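Capsule biosynthesis protein capD (Bacillus anthracis, PDB 3G9K) cleaves the poly-gamma-D-glutamate capsule and, as a transpeptidase, links it by an amide bond to meso-diaminopimelic acid of the peptidoglycan. Local coordinates at residues 117-122 against 166-171; 87-92 against 101-106; 61-66 against 72-77; 22-27 against 32-37. All blocks are in the same frame, centred on the assembly; numbering follows the deposited sequence. Where two conformers were deposited one is given.

In the fold
Along the chain the four contacts follow one another in series: contact 4, then contact 3, contact 2 and contact 1. Contact 3 is a hairpin of strands 63-67 and 70-75 in an antiparallel sheet with four strands of this chain. Contact 2 pairs helices 82-94 and 100-105, its centre about 13 Å from that of contact 3; the two touch through L90 and I74. Contact 1 lies about 12 Å from contact 2, centre to centre, and R168 probably hydrogen-bonds I104 O. Contact 4 stands apart, about 31 Å from contact 2 between centres, on the other side of the chain's centre. Even so, R169 touches P77 and F23, and all three line the glutamate pocket, so contacts 1, 3 and 4 contribute to it.

Contact 1 of 4, residues 117-122 against 166-171; sequences YTEIQL and DGRRNG. With GLU (glutamic acid), chain F.
Oxygen OE1 of E119 is gripped by two donors: R168 NH2 stands 2.9 Å from E119 OE1, and the backbone N of R108 adds a second hydrogen bond. R168 NE takes the other oxygen, E119 OE2, at 2.8 Å, though by a more bent bond. The arginine therefore holds the carboxylate side-on, with NE and one NH each facing its own oxygen from the syn side. Their planes are turned 43° apart; E119 OE1 lies in the guanidinium plane and OE2 is tilted from it. E119 reaches across because its CG swings opposite the backbone N (chi1 -165°) and the rest of the chain runs extended. R168 carries a second salt bridge, from NH1 to D166 OD1 at 2.8 Å. The backbone N of R168 meets the same D166 OD1 at 3.1 Å, closing an Asx turn, and these two donors arrive from opposite faces of the carboxylate. This turn shapes the loop between strands 160-164 and 172-175 of an Ntn-hydrolase fold, and D166 OD2 adds a salt bridge to R108. The loop also carries R169, a binding residue for poly-gamma-D-glutamate. Its side chain is modelled in two positions, so its hydrogen bond is less certain: in one conformer R169 NH1 lies 2.6 Å from OE2 of the bound glutamic acid. That ligand is also hydrogen-bonded to OG1 of the nucleophile, T1.

Contact 2 of 4, residues 87-92 against 101-106; sequences TPILDK and QDIINE
I103 points at the facing helix; its CG2 packs mainly on I89, and its CD1 reaches K92. The CG2 methyl is pressed to the backbone, with I103 CG2 3.6 Å from I89 O, and also meets the side chain, I103 CG2 to I89 CG2 at 3.8 Å. The CD1 end reaches one turn further along helix 82-94, where I103 CD1 lies 3.9 Å from K92 C. I89 and I103 pass at a slant rather than lying alongside each other. On the flank I89 CG2 touches I104 CG1 at 4.2 Å, and both I89 and I104 also pack on V149. The two helical segments form an antiparallel helical hairpin, their axes 9.5 Å apart at closest approach and their directions 146° apart. Beside the isoleucines, buried K92 rests its CB against I103 and then runs on, bent at chi3 (-144°), to the partly exposed E106. K92 NZ comes to 2.6 Å from E106 OE1, a salt bridge approached from above the carboxylate plane, 71° out of it. K97 adds only a long, weak ion pair to the same oxygen. The apolar centre is branched aliphatic side chains packed on each other and on the backbone of helix 82-94, while the short ion pair probably helps keep K92 and E106 charged and ties the residue just after the C-terminal end of helix 100-105 to its neighbour.

Contact 3 of 4, residues 61-66 against 72-77; sequences APTVLK and IGIGSP
T63 and I74 face each other as an antiparallel hydrogen-bonded pair, with T63 N to I74 O at 3.1 Å and I74 N to T63 O at 3.0 Å. At the next hydrogen-bonded pair, two residues on, L65 N to I72 O and I72 N to L65 O are both 2.8 Å. On the face carrying T63, L65, I72 and I74 the side chains pack closely: L65 CD1 lies 4.0 Å from I74 CG2. In I74 a chi1 of -169° sends CG1 opposite the backbone N and leaves CG2 between the backbone N and the carbonyl carbon, where it meets L65; helix 82-94 covers this face through Y93, L86 and L90. The strands form a beta hairpin in an antiparallel sheet with four strands of this chain, of the kind stacked in the Ntn-hydrolase sandwich, and T63 to K66 pair antiparallel with a strand of the other chain, carrying the sheet across the interface. The opposite face is sparer. V64 looks onto G73, which has no side chain, with V64 CG2 4.3 Å from G73 CA, and V13 of strand 13-19 comes over V64. Past G75 the segments part: S76 OG turns to P77 O at 2.8 Å and to G148 N, while P77 touches the bound glutamic acid.

Contact 4 of 4, residues 22-27 against 32-37; sequences NFFGTG and GFFLNN. With GLU (glutamic acid), chain F.
The backbone from F24 to G27 makes a type II' beta turn, and T26 N at its corner bonds L35 O at 3.0 Å, bringing the loop after strand 13-19 against the end of the small hairpin of strands 29-30 and 33-34. T26 reinforces that bond with its side chain: chi1 of 63° sets OG1 between the backbone N and the carbonyl carbon, where T26 OG1 reaches L35 O at 3.0 Å. One carbonyl oxygen thus accepts two donors from a single residue. T26 CG2 slides past N37, coming 3.6 Å from N37 CB. Beside this polar joint F24 and F34 form a T-shaped pair, the edge of F24 toward the face of F34, with centroids 5.2 Å apart and planes at 71°. F24 CB adds a CH-pi contact over the same ring. F23 points away from segment 32-37 and its ring is part of the glutamate pocket, where CG of the bound glutamic acid lies over one ring face; R144 of the other chain makes a cation-pi contact with the F23 ring. N36 also faces that chain, hydrogen-bonded to G66 and G100 there. At the rim of the F34 ring, G27 O lies near the ring plane, 3.5 Å from F34 CE1.

Contact 1 of 4, residues 117-122 against 166-171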
loop_
_atom_site.group_PDB
_atom_site.type_symbol
_atom_site.label_atom_id
_atom_site.label_comp_id
_atom_site.label_asym_id
_atom_site.label_seq_id
_atom_site.Cartn_x
_atom_site.Cartn_y
_atom_site.Cartn_z
ATOM N N TYR B 117 20.497 -2.287 -6.462
ATOM C CA TYR B 117 19.586 -2.570 -7.550
ATOM C C TYR B 117 19.219 -1.244 -8.176
ATOM O O TYR B 117 18.933 -0.294 -7.476
ATOM C CB TYR B 117 18.348 -3.302 -7.061
ATOM C CG TYR B 117 18.607 -4.733 -6.629
ATOM C CD1 TYR B 117 19.098 -5.687 -7.528
ATOM C CD2 TYR B 117 18.326 -5.140 -5.336
ATOM C CE1 TYR B 117 19.313 -7.012 -7.131
ATOM C CE2 TYR B 117 18.550 -6.457 -4.923
ATOM C CZ TYR B 117 19.042 -7.383 -5.820
ATOM O OH TYR B 117 19.235 -8.673 -5.379
ATOM N N THR B 118 19.239 -1.194 -9.499
ATOM C CA THR B 118 19.140 0.052 -10.227
ATOM C C THR B 118 18.094 -0.143 -11.310
ATOM O O THR B 118 18.028 -1.189 -11.935
ATOM C CB THR B 118 20.519 0.437 -10.851
ATOM O OG1 THR B 118 21.392 0.964 -9.821
ATOM C CG2 THR B 118 20.333 1.441 -11.900
ATOM N N GLU B 119 17.268 0.873 -11.528
ATOM C CA GLU B 119 16.175 0.769 -12.490
ATOM C C GLU B 119 16.646 0.968 -13.934
ATOM O O GLU B 119 16.042 0.416 -14.869
ATOM C CB GLU B 119 15.079 1.772 -12.124
ATOM C CG GLU B 119 13.750 1.528 -12.802
ATOM C CD GLU B 119 12.594 2.336 -12.184
ATOM O OE1 GLU B 119 12.836 3.285 -11.436
ATOM O OE2 GLU B 119 11.431 2.051 -12.507
ATOM N N ILE B 120 17.700 1.764 -14.108
ATOM C CA ILE B 120 18.381 1.921 -15.403
ATOM C C ILE B 120 19.820 1.425 -15.337
ATOM O O ILE B 120 20.403 1.252 -14.244
ATOM C CB ILE B 120 18.430 3.397 -15.910
ATOM C CG1 ILE B 120 19.033 4.346 -14.850
ATOM C CG2 ILE B 120 17.074 3.849 -16.282
ATOM C CD1 ILE B 120 19.193 5.840 -15.325
ATOM N N GLN B 121 20.385 1.276 -16.570
ATOM C CA GLN B 121 21.794 0.986 -16.762
ATOM C C GLN B 121 22.621 2.195 -16.339
ATOM O O GLN B 121 22.530 3.261 -16.951
ATOM C CB GLN B 121 22.060 0.658 -18.236
ATOM C CG GLN B 121 23.264 -0.239 -18.475
ATOM C CD GLN B 121 23.051 -1.639 -17.936
ATOM O OE1 GLN B 121 23.569 -1.991 -16.877
ATOM N NE2 GLN B 121 22.270 -2.444 -18.657
ATOM N N LEU B 122 23.406 2.030 -15.244
ATOM C CA LEU B 122 24.342 3.078 -14.830
ATOM C C LEU B 122 25.664 3.053 -15.628
ATOM O O LEU B 122 26.075 2.017 -16.159
ATOM C CB LEU B 122 24.671 2.957 -13.346
ATOM C CG LEU B 122 23.582 3.224 -12.304
ATOM C CD1 LEU B 122 24.251 3.570 -10.979
ATOM C CD2 LEU B 122 22.628 4.336 -12.708
ATOM N N ASP B 166 2.064 6.786 -9.877
ATOM C CA ASP B 166 3.258 6.140 -10.403
ATOM C C ASP B 166 2.922 5.340 -11.678
ATOM O O ASP B 166 2.279 4.318 -11.608
ATOM C CB ASP B 166 3.814 5.220 -9.325
ATOM C CG ASP B 166 5.277 4.909 -9.506
ATOM O OD1 ASP B 166 5.745 4.752 -10.660
ATOM O OD2 ASP B 166 5.947 4.765 -8.460
ATOM N N GLY B 167 3.442 5.794 -12.808
ATOM C CA GLY B 167 3.310 5.067 -14.087
ATOM C C GLY B 167 3.790 3.622 -14.078
ATOM O O GLY B 167 3.332 2.799 -14.869
ATOM N N ARG B 168 4.679 3.278 -13.151
ATOM C CA ARG B 168 5.060 1.877 -13.016
ATOM C C ARG B 168 3.887 0.935 -12.781
ATOM O O ARG B 168 3.997 -0.217 -13.118
ATOM C CB ARG B 168 6.103 1.685 -11.917
ATOM C CG ARG B 168 7.393 2.446 -12.167
ATOM C CD ARG B 168 8.187 2.588 -10.874
ATOM N NE ARG B 168 9.426 3.319 -11.071
ATOM C CZ ARG B 168 9.494 4.652 -11.157
ATOM N NH1 ARG B 168 8.397 5.387 -11.025
ATOM N NH2 ARG B 168 10.653 5.253 -11.330
ATOM N N ARG B 169 2.793 1.440 -12.192
ATOM C CA ARG B 169 1.577 0.691 -11.821
ATOM C C ARG B 169 0.333 1.263 -12.511
ATOM O O ARG B 169 -0.793 0.925 -12.136
ATOM C CB ARG B 169 1.325 0.809 -10.307
ATOM C CG ARG B 169 2.446 0.317 -9.416
ATOM C CD ARG B 169 2.269 -1.115 -8.884
ATOM N NE ARG B 169 3.513 -1.555 -8.246
ATOM C CZ ARG B 169 3.635 -2.554 -7.374
ATOM N NH1 ARG B 169 2.578 -3.271 -6.986
ATOM N NH2 ARG B 169 4.829 -2.816 -6.877
ATOM N N ASN B 170 0.531 2.123 -13.510
ATOM C CA ASN B 170 -0.559 2.904 -14.103
ATOM C C ASN B 170 -1.324 3.750 -13.093
ATOM O O ASN B 170 -2.525 3.941 -13.230
ATOM C CB ASN B 170 -1.521 1.998 -14.894
ATOM C CG ASN B 170 -0.805 0.845 -15.539
ATOM O OD1 ASN B 170 -1.128 -0.342 -15.303
ATOM N ND2 ASN B 170 0.185 1.167 -16.325
ATOM N N GLY B 171 -0.594 4.281 -12.101
ATOM C CA GLY B 171 -1.165 5.137 -11.116
ATOM C C GLY B 171 -1.606 6.461 -11.687
ATOM O O GLY B 171 -0.960 7.015 -12.566
HETATM N N GLU F . 6.674 -8.122 -1.952
HETATM C CA GLU F . 5.772 -7.068 -2.398
HETATM C C GLU F . 4.815 -6.601 -1.282
HETATM O O GLU F . 4.138 -7.443 -0.693
HETATM C CB GLU F . 4.990 -7.606 -3.599
HETATM C CG GLU F . 3.697 -6.877 -3.912
HETATM C CD GLU F . 3.896 -5.488 -4.454
HETATM O OE1 GLU F . 4.977 -4.897 -4.250
HETATM O OE2 GLU F . 2.926 -4.998 -5.062
HETATM O OXT GLU F . 4.670 -5.405 -0.938
#

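Contact 2 of 4, residues 87-92 against 101-106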
loop_
_atom_site.group_PDB
_atom_site.type_symbol
_atom_site.label_atom_id
_atom_site.label_comp_id
_atom_site.label_asym_id
_atom_site.label_seq_id
_atom_site.Cartn_x
_atom_site.Cartn_y
_atom_site.Cartn_z
ATOM N N THR B 87 12.077 7.391 0.767
ATOM C CA THR B 87 12.974 8.373 1.402
ATOM C C THR B 87 13.610 9.367 0.421
ATOM O O THR B 87 13.487 10.556 0.650
ATOM C CB THR B 87 14.023 7.695 2.308
ATOM O OG1 THR B 87 13.349 7.061 3.370
ATOM C CG2 THR B 87 15.046 8.696 2.869
ATOM N N PRO B 88 14.249 8.890 -0.674
ATOM C CA PRO B 88 14.780 9.839 -1.650
ATOM C C PRO B 88 13.673 10.704 -2.302
ATOM O O PRO B 88 13.883 11.880 -2.578
ATOM C CB PRO B 88 15.501 8.953 -2.669
ATOM C CG PRO B 88 15.619 7.615 -2.075
ATOM C CD PRO B 88 14.519 7.495 -1.064
ATOM N N ILE B 89 12.480 10.150 -2.461
ATOM C CA ILE B 89 11.386 10.928 -3.032
ATOM C C ILE B 89 11.028 12.126 -2.147
ATOM O O ILE B 89 11.068 13.272 -2.607
ATOM C CB ILE B 89 10.156 10.040 -3.312
ATOM C CG1 ILE B 89 10.475 9.084 -4.478
ATOM C CG2 ILE B 89 8.961 10.936 -3.621
ATOM C CD1 ILE B 89 9.409 8.019 -4.718
ATOM N N LEU B 90 10.738 11.865 -0.882
ATOM C CA LEU B 90 10.432 12.916 0.112
ATOM C C LEU B 90 11.630 13.858 0.380
ATOM O O LEU B 90 11.443 15.068 0.545
ATOM C CB LEU B 90 9.893 12.274 1.411
ATOM C CG LEU B 90 8.462 11.715 1.244
ATOM C CD1 LEU B 90 8.014 10.851 2.401
ATOM C CD2 LEU B 90 7.475 12.876 1.012
ATOM N N ASP B 91 12.851 13.319 0.376
ATOM C CA ASP B 91 14.095 14.116 0.528
ATOM C C ASP B 91 14.201 15.166 -0.575
ATOM O O ASP B 91 14.408 16.347 -0.312
ATOM C CB ASP B 91 15.340 13.217 0.458
ATOM C CG ASP B 91 16.643 13.998 0.569
ATOM O OD1 ASP B 91 16.821 14.664 1.610
ATOM O OD2 ASP B 91 17.473 13.954 -0.377
ATOM N N LYS B 92 14.047 14.738 -1.818
ATOM C CA LYS B 92 14.090 15.679 -2.935
ATOM C C LYS B 92 12.918 16.685 -2.911
ATOM O O LYS B 92 13.086 17.865 -3.270
ATOM C CB LYS B 92 14.134 14.916 -4.261
ATOM C CG LYS B 92 15.436 14.145 -4.500
ATOM C CD LYS B 92 15.400 13.359 -5.799
ATOM C CE LYS B 92 16.143 12.018 -5.705
ATOM N NZ LYS B 92 15.722 11.082 -6.798
ATOM N N GLN B 101 5.464 14.809 -8.728
ATOM C CA GLN B 101 5.300 13.889 -9.852
ATOM C C GLN B 101 6.624 13.652 -10.637
ATOM O O GLN B 101 6.937 12.506 -10.969
ATOM C CB GLN B 101 4.214 14.369 -10.820
ATOM C CG GLN B 101 3.978 13.396 -11.995
ATOM C CD GLN B 101 3.352 12.065 -11.534
ATOM O OE1 GLN B 101 2.205 12.040 -11.120
ATOM N NE2 GLN B 101 4.105 10.966 -11.625
ATOM N N ASP B 102 7.364 14.714 -10.952
ATOM C CA ASP B 102 8.673 14.574 -11.613
ATOM C C ASP B 102 9.607 13.670 -10.782
ATOM O O ASP B 102 10.207 12.747 -11.308
ATOM C CB ASP B 102 9.319 15.951 -11.899
ATOM C CG ASP B 102 8.700 16.635 -13.123
ATOM O OD1 ASP B 102 8.782 16.006 -14.217
ATOM O OD2 ASP B 102 8.109 17.749 -12.979
ATOM N N ILE B 103 9.701 13.940 -9.492
ATOM C CA ILE B 103 10.511 13.139 -8.570
ATOM C C ILE B 103 10.111 11.648 -8.598
ATOM O O ILE B 103 10.963 10.759 -8.709
ATOM C CB ILE B 103 10.424 13.707 -7.132
ATOM C CG1 ILE B 103 11.050 15.107 -7.097
ATOM C CG2 ILE B 103 11.166 12.787 -6.135
ATOM C CD1 ILE B 103 10.582 15.990 -5.943
ATOM N N ILE B 104 8.808 11.385 -8.545
ATOM C CA ILE B 104 8.271 10.025 -8.662
ATOM C C ILE B 104 8.648 9.337 -9.978
ATOM O O ILE B 104 8.881 8.116 -10.023
ATOM C CB ILE B 104 6.713 10.069 -8.424
ATOM C CG1 ILE B 104 6.476 10.214 -6.910
ATOM C CG2 ILE B 104 5.972 8.842 -8.979
ATOM C CD1 ILE B 104 4.968 10.398 -6.501
ATOM N N ASN B 105 8.692 10.117 -11.057
ATOM C CA ASN B 105 9.061 9.605 -12.386
ATOM C C ASN B 105 10.545 9.222 -12.520
ATOM O O ASN B 105 10.894 8.416 -13.371
ATOM C CB ASN B 105 8.683 10.637 -13.482
ATOM C CG ASN B 105 7.177 10.777 -13.666
ATOM O OD1 ASN B 105 6.706 11.682 -14.388
ATOM N ND2 ASN B 105 6.416 9.913 -13.028
ATOM N N GLU B 106 11.388 9.804 -11.678
ATOM C CA GLU B 106 12.839 9.640 -11.751
ATOM C C GLU B 106 13.133 8.161 -11.538
ATOM O O GLU B 106 12.481 7.521 -10.724
ATOM C CB GLU B 106 13.528 10.443 -10.647
ATOM C CG GLU B 106 15.017 10.663 -10.854
ATOM C CD GLU B 106 15.653 11.733 -9.950
ATOM O OE1 GLU B 106 15.018 12.294 -9.039
ATOM O OE2 GLU B 106 16.852 12.022 -10.179
#

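Contact 3 of 4, residues 61-66 against 72-77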
loop_
_atom_site.group_PDB
_atom_site.type_symbol
_atom_site.label_atom_id
_atom_site.label_comp_id
_atom_site.label_asym_id
_atom_site.label_seq_id
_atom_site.Cartn_x
_atom_site.Cartn_y
_atom_site.Cartn_z
ATOM N N ALA B 61 4.079 1.348 4.865
ATOM C CA ALA B 61 4.158 2.555 5.641
ATOM C C ALA B 61 3.304 3.736 5.142
ATOM O O ALA B 61 3.816 4.731 4.772
ATOM C CB ALA B 61 5.565 2.961 5.785
ATOM N N PRO B 62 1.992 3.602 5.186
ATOM C CA PRO B 62 1.116 4.730 4.821
ATOM C C PRO B 62 1.448 5.899 5.754
ATOM O O PRO B 62 1.662 5.684 6.943
ATOM C CB PRO B 62 -0.294 4.187 5.041
ATOM C CG PRO B 62 -0.094 2.973 5.974
ATOM C CD PRO B 62 1.246 2.437 5.679
ATOM N N THR B 63 1.518 7.095 5.180
ATOM C CA THR B 63 2.111 8.246 5.829
ATOM C C THR B 63 1.336 9.523 5.437
ATOM O O THR B 63 0.814 9.636 4.324
ATOM C CB THR B 63 3.636 8.336 5.471
ATOM O OG1 THR B 63 4.314 7.172 5.967
ATOM C CG2 THR B 63 4.355 9.618 6.062
ATOM N N VAL B 64 1.260 10.470 6.384
ATOM C CA VAL B 64 0.717 11.808 6.146
ATOM C C VAL B 64 1.728 12.789 6.754
ATOM O O VAL B 64 2.273 12.532 7.817
ATOM C CB VAL B 64 -0.705 11.979 6.814
ATOM C CG1 VAL B 64 -1.132 13.427 6.868
ATOM C CG2 VAL B 64 -1.759 11.110 6.060
ATOM N N LEU B 65 1.988 13.866 6.028
ATOM C CA LEU B 65 2.839 14.965 6.469
ATOM C C LEU B 65 2.023 16.240 6.490
ATOM O O LEU B 65 1.329 16.529 5.527
ATOM C CB LEU B 65 3.971 15.164 5.477
ATOM C CG LEU B 65 4.992 14.024 5.421
ATOM C CD1 LEU B 65 4.661 13.034 4.340
ATOM C CD2 LEU B 65 6.408 14.576 5.231
ATOM N N LYS B 66 2.102 17.020 7.570
ATOM C CA LYS B 66 1.346 18.272 7.641
ATOM C C LYS B 66 2.183 19.401 8.228
ATOM O O LYS B 66 2.880 19.227 9.235
ATOM C CB LYS B 66 0.071 18.127 8.488
ATOM C CG LYS B 66 -0.919 17.082 8.001
ATOM C CD LYS B 66 -2.132 16.933 8.897
ATOM C CE LYS B 66 -3.108 18.104 8.782
ATOM N NZ LYS B 66 -4.418 17.844 9.500
ATOM N N ILE B 72 0.215 16.461 2.946
ATOM C CA ILE B 72 0.619 15.423 2.011
ATOM C C ILE B 72 0.200 14.050 2.531
ATOM O O ILE B 72 0.458 13.717 3.668
ATOM C CB ILE B 72 2.143 15.362 1.770
ATOM C CG1 ILE B 72 2.691 16.683 1.266
ATOM C CG2 ILE B 72 2.500 14.268 0.761
ATOM C CD1 ILE B 72 4.234 16.698 1.330
ATOM N N GLY B 73 -0.458 13.267 1.671
ATOM C CA GLY B 73 -0.725 11.828 1.942
ATOM C C GLY B 73 0.060 11.027 0.912
ATOM O O GLY B 73 0.049 11.361 -0.263
ATOM N N ILE B 74 0.759 9.987 1.339
ATOM C CA ILE B 74 1.702 9.310 0.458
ATOM C C ILE B 74 1.898 7.878 0.942
ATOM O O ILE B 74 1.796 7.570 2.149
ATOM C CB ILE B 74 3.072 10.097 0.321
ATOM C CG1 ILE B 74 3.984 9.576 -0.769
ATOM C CG2 ILE B 74 3.870 10.112 1.718
ATOM C CD1 ILE B 74 5.076 10.534 -1.191
ATOM N N GLY B 75 2.228 7.009 -0.011
ATOM C CA GLY B 75 2.602 5.639 0.295
ATOM C C GLY B 75 2.975 4.908 -0.960
ATOM O O GLY B 75 2.863 5.460 -2.062
ATOM N N SER B 76 3.368 3.642 -0.788
ATOM C CA SER B 76 3.829 2.802 -1.907
ATOM C C SER B 76 3.787 1.328 -1.586
ATOM O O SER B 76 4.085 0.956 -0.474
ATOM C CB SER B 76 5.279 3.132 -2.260
ATOM O OG SER B 76 5.656 2.529 -3.513
ATOM N N PRO B 77 3.522 0.485 -2.595
ATOM C CA PRO B 77 3.883 -0.901 -2.515
ATOM C C PRO B 77 5.403 -1.102 -2.732
ATOM O O PRO B 77 6.156 -0.125 -2.866
ATOM C CB PRO B 77 3.060 -1.511 -3.641
ATOM C CG PRO B 77 3.027 -0.430 -4.655
ATOM C CD PRO B 77 2.874 0.796 -3.877
#

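Contact 4 of 4, residues 22-27 against 32-37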
loop_
_atom_site.group_PDB
_atom_site.type_symbol
_atom_site.label_atom_id
_atom_site.label_comp_id
_atom_site.label_asym_id
_atom_site.label_seq_id
_atom_site.Cartn_x
_atom_site.Cartn_y
_atom_site.Cartn_z
ATOM N N ASN B 22 2.044 -11.278 -2.077
ATOM C CA ASN B 22 2.729 -11.687 -3.259
ATOM C C ASN B 22 1.616 -11.414 -4.197
ATOM O O ASN B 22 0.507 -11.282 -3.784
ATOM C CB ASN B 22 3.032 -13.179 -3.303
ATOM C CG ASN B 22 3.944 -13.584 -4.473
ATOM O OD1 ASN B 22 4.254 -12.813 -5.380
ATOM N ND2 ASN B 22 4.377 -14.819 -4.436
ATOM N N PHE B 23 1.918 -11.291 -5.464
ATOM C CA PHE B 23 0.851 -11.081 -6.409
ATOM C C PHE B 23 -0.029 -12.323 -6.419
ATOM O O PHE B 23 0.492 -13.434 -6.344
ATOM C CB PHE B 23 1.418 -10.783 -7.781
ATOM C CG PHE B 23 2.061 -9.387 -7.864
ATOM C CD1 PHE B 23 1.310 -8.254 -7.556
ATOM C CD2 PHE B 23 3.392 -9.223 -8.200
ATOM C CE1 PHE B 23 1.878 -6.982 -7.609
ATOM C CE2 PHE B 23 3.967 -7.956 -8.259
ATOM C CZ PHE B 23 3.222 -6.841 -7.956
ATOM N N PHE B 24 -1.351 -12.136 -6.466
ATOM C CA PHE B 24 -2.334 -13.192 -6.174
ATOM C C PHE B 24 -2.030 -14.032 -4.929
ATOM O O PHE B 24 -2.352 -15.225 -4.904
ATOM C CB PHE B 24 -2.408 -14.184 -7.333
ATOM C CG PHE B 24 -2.435 -13.541 -8.651
ATOM C CD1 PHE B 24 -1.248 -13.281 -9.338
ATOM C CD2 PHE B 24 -3.622 -13.152 -9.208
ATOM C CE1 PHE B 24 -1.276 -12.678 -10.566
ATOM C CE2 PHE B 24 -3.652 -12.551 -10.446
ATOM C CZ PHE B 24 -2.465 -12.313 -11.121
ATOM N N GLY B 25 -1.445 -13.445 -3.885
ATOM C CA GLY B 25 -1.117 -14.207 -2.690
ATOM C C GLY B 25 -0.407 -15.532 -2.937
ATOM O O GLY B 25 0.547 -15.611 -3.724
ATOM N N THR B 26 -0.882 -16.579 -2.269
ATOM C CA THR B 26 -0.474 -17.953 -2.559
ATOM C C THR B 26 -0.953 -18.442 -3.894
ATOM O O THR B 26 -0.451 -19.450 -4.401
ATOM C CB THR B 26 -1.070 -18.921 -1.528
ATOM O OG1 THR B 26 -2.488 -18.903 -1.623
ATOM C CG2 THR B 26 -0.682 -18.530 -0.162
ATOM N N GLY B 27 -1.927 -17.751 -4.477
ATOM C CA GLY B 27 -2.565 -18.194 -5.709
ATOM C C GLY B 27 -3.696 -19.160 -5.446
ATOM O O GLY B 27 -4.454 -19.504 -6.341
ATOM N N GLY B 32 -14.333 -17.041 -5.163
ATOM C CA GLY B 32 -14.098 -15.944 -6.079
ATOM C C GLY B 32 -12.941 -15.054 -5.761
ATOM O O GLY B 32 -12.743 -14.043 -6.419
ATOM N N PHE B 33 -12.125 -15.441 -4.798
ATOM C CA PHE B 33 -10.983 -14.584 -4.431
ATOM C C PHE B 33 -9.721 -15.375 -4.126
ATOM O O PHE B 33 -9.797 -16.551 -3.768
ATOM C CB PHE B 33 -11.362 -13.649 -3.269
ATOM C CG PHE B 33 -11.697 -14.358 -1.987
ATOM C CD1 PHE B 33 -10.714 -14.580 -1.018
ATOM C CD2 PHE B 33 -12.995 -14.767 -1.725
ATOM C CE1 PHE B 33 -11.027 -15.208 0.167
ATOM C CE2 PHE B 33 -13.300 -15.432 -0.532
ATOM C CZ PHE B 33 -12.288 -15.647 0.399
ATOM N N PHE B 34 -8.580 -14.681 -4.211
ATOM C CA PHE B 34 -7.264 -15.211 -3.952
ATOM C C PHE B 34 -6.892 -15.047 -2.481
ATOM O O PHE B 34 -7.146 -14.006 -1.884
ATOM C CB PHE B 34 -6.231 -14.522 -4.878
ATOM C CG PHE B 34 -6.271 -15.014 -6.311
ATOM C CD1 PHE B 34 -5.810 -16.281 -6.639
ATOM C CD2 PHE B 34 -6.785 -14.238 -7.316
ATOM C CE1 PHE B 34 -5.894 -16.764 -7.949
ATOM C CE2 PHE B 34 -6.842 -14.698 -8.634
ATOM C CZ PHE B 34 -6.372 -15.961 -8.947
ATOM N N LEU B 35 -6.300 -16.084 -1.894
ATOM C CA LEU B 35 -5.844 -16.061 -0.498
ATOM C C LEU B 35 -4.408 -15.612 -0.341
ATOM O O LEU B 35 -3.519 -16.104 -1.033
ATOM C CB LEU B 35 -6.018 -17.473 0.104
ATOM C CG LEU B 35 -7.488 -17.834 0.345
ATOM C CD1 LEU B 35 -7.683 -19.364 0.507
ATOM C CD2 LEU B 35 -8.017 -17.126 1.551
ATOM N N ASN B 36 -4.174 -14.685 0.594
ATOM C CA ASN B 36 -2.881 -14.154 0.902
ATOM C C ASN B 36 -1.860 -15.238 1.213
ATOM O O ASN B 36 -2.214 -16.320 1.695
ATOM C CB ASN B 36 -2.986 -13.256 2.153
ATOM C CG ASN B 36 -3.284 -14.065 3.426
ATOM O OD1 ASN B 36 -2.363 -14.568 4.074
ATOM N ND2 ASN B 36 -4.555 -14.180 3.784
ATOM N N ASN B 37 -0.584 -14.910 1.007
ATOM C CA ASN B 37 0.472 -15.639 1.694
ATOM C C ASN B 37 0.915 -14.794 2.868
ATOM O O ASN B 37 0.867 -13.578 2.801
ATOM C CB ASN B 37 1.646 -15.972 0.776
ATOM C CG ASN B 37 2.447 -14.785 0.424
ATOM O OD1 ASN B 37 3.595 -14.620 0.875
ATOM N ND2 ASN B 37 1.881 -13.943 -0.415
HETATM N N GLU F . 6.674 -8.122 -1.952
HETATM C CA GLU F . 5.772 -7.068 -2.398
HETATM C C GLU F . 4.815 -6.601 -1.282
HETATM O O GLU F . 4.138 -7.443 -0.693
HETATM C CB GLU F . 4.990 -7.606 -3.599
HETATM C CG GLU F . 3.697 -6.877 -3.912
HETATM C CD GLU F . 3.896 -5.488 -4.454
HETATM O OE1 GLU F . 4.977 -4.897 -4.250
HETATM O OE2 GLU F . 2.926 -4.998 -5.062
HETATM O OXT GLU F . 4.670 -5.405 -0.938
#